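Side-chain contact in glycerol dehydrogenase (Bacillus coagulans, PDB 6CSJ), which probably oxidises glycerol and related polyols and, in this engineered double mutant, has acquired D-lactate dehydrogenase activity: residues 193-196 and 197-201. The protein carries 2 engineered substitutions. Sequence-based numbering, arbitrary orientation.
Sequences GRVT and EAAIA
T196 points its hydroxyl at the start of helix 197-221, where OG1 accepts the backbone N-H of A199 at 3.1 Å, with an N-H...O angle of 153°. Its chi1 of 57° sets OG1 between the backbone N and the carbonyl carbon, within reach of that amide, and swings CG2 to the side of the backbone N. The same oxygen rests against the methyl of A199, 3.4 Å from OG1 to CB, and more loosely beside the methyl of A198. From the backbone of T196, O receives a weak bond from I200 N at 3.4 Å. T196, the last residue of the loop that follows helix 175-185, is the N-cap residue of the helix, and its OG1 bond to A199 N is the capping bond. A valine here would probably cost A199 N its side-chain acceptor and leave the first turn less firmly closed. On another side of the turn V195 brings CG1 alongside the A199 methyl and to 4.2 Å from I200 CB, an apolar contact continued by helix 175-185, since V195 touches T182 and K183 and I200 touches A179 and K183. The bend of E197 at chi2 (-51°) curls its carboxylate round so that one water can link OE2 to V195 O, donating to the carbonyl at 3.0 Å. OE2 also forms a salt bridge with K183, which ties this first turn to the preceding helix, while I5 of the N-terminal segment lies against T196 and A198.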
loop_
_atom_site.group_PDB
_atom_site.type_symbol
_atom_site.label_atom_id
_atom_site.label_comp_id
_atom_site.label_asym_id
_atom_site.label_seq_id
_atom_site.Cartn_x
_atom_site.Cartn_y
_atom_site.Cartn_z
ATOM N N GLY A 193 8.396 -13.819 11.292
ATOM C CA GLY A 193 9.594 -14.645 11.251
ATOM C C GLY A 193 10.647 -14.041 10.350
ATOM O O GLY A 193 10.539 -12.877 9.932
ATOM N N ARG A 194 11.644 -14.850 10.029
ATOM C CA ARG A 194 12.642 -14.490 9.025
ATOM C C ARG A 194 12.083 -14.671 7.602
ATOM O O ARG A 194 10.986 -15.217 7.408
ATOM C CB ARG A 194 13.945 -15.284 9.264
ATOM C CG ARG A 194 14.572 -14.953 10.612
ATOM C CD ARG A 194 15.972 -15.520 10.773
ATOM N NE ARG A 194 15.967 -16.970 10.628
ATOM C CZ ARG A 194 16.763 -17.699 9.832
ATOM N NH1 ARG A 194 17.732 -17.159 9.096
ATOM N NH2 ARG A 194 16.621 -19.031 9.825
ATOM N N VAL A 195 12.854 -14.200 6.625
ATOM C CA VAL A 195 12.383 -14.056 5.249
ATOM C C VAL A 195 12.507 -15.363 4.461
ATOM O O VAL A 195 13.581 -15.934 4.358
ATOM C CB VAL A 195 13.125 -12.921 4.517
ATOM C CG1 VAL A 195 12.656 -12.798 3.068
ATOM C CG2 VAL A 195 12.942 -11.592 5.250
ATOM N N THR A 196 11.382 -15.818 3.903
ATOM C CA THR A 196 11.359 -16.973 2.994
ATOM C C THR A 196 11.978 -16.627 1.637
ATOM O O THR A 196 12.029 -15.453 1.241
ATOM C CB THR A 196 9.919 -17.469 2.730
ATOM O OG1 THR A 196 9.119 -16.394 2.192
ATOM C CG2 THR A 196 9.287 -17.999 4.012
ATOM N N GLU A 197 12.417 -17.661 0.920
ATOM C CA GLU A 197 12.845 -17.510 -0.465
ATOM C C GLU A 197 11.693 -17.036 -1.368
ATOM O O GLU A 197 11.900 -16.205 -2.267
ATOM C CB GLU A 197 13.440 -18.821 -0.993
ATOM C CG GLU A 197 14.724 -19.261 -0.292
ATOM C CD GLU A 197 15.782 -18.152 -0.219
ATOM O OE1 GLU A 197 16.029 -17.461 -1.236
ATOM O OE2 GLU A 197 16.357 -17.947 0.872
ATOM N N ALA A 198 10.478 -17.537 -1.102
ATOM C CA ALA A 198 9.283 -17.096 -1.827
ATOM C C ALA A 198 9.079 -15.575 -1.744
ATOM O O ALA A 198 8.857 -14.926 -2.765
ATOM C CB ALA A 198 8.049 -17.823 -1.323
ATOM N N ALA A 199 9.186 -15.005 -0.548
ATOM C CA ALA A 199 8.915 -13.571 -0.365
ATOM C C ALA A 199 9.940 -12.660 -1.042
ATOM O O ALA A 199 9.574 -11.642 -1.642
ATOM C CB ALA A 199 8.808 -13.232 1.119
ATOM N N ILE A 200 11.219 -13.017 -0.945
ATOM C CA ILE A 200 12.281 -12.228 -1.590
ATOM C C ILE A 200 12.171 -12.340 -3.122
ATOM O O ILE A 200 12.349 -11.350 -3.829
ATOM C CB ILE A 200 13.705 -12.566 -1.025
ATOM C CG1 ILE A 200 14.737 -11.517 -1.426
ATOM C CG2 ILE A 200 14.203 -13.934 -1.467
ATOM C CD1 ILE A 200 14.503 -10.157 -0.810
ATOM N N ALA A 201 11.822 -13.521 -3.621
ATOM C CA ALA A 201 11.561 -13.713 -5.055
ATOM C C ALA A 201 10.383 -12.870 -5.573
ATOM O O ALA A 201 10.470 -12.281 -6.647
ATOM C CB ALA A 201 11.331 -15.183 -5.354
HETATM O O HOH W 1 15.232 -18.088 3.146
#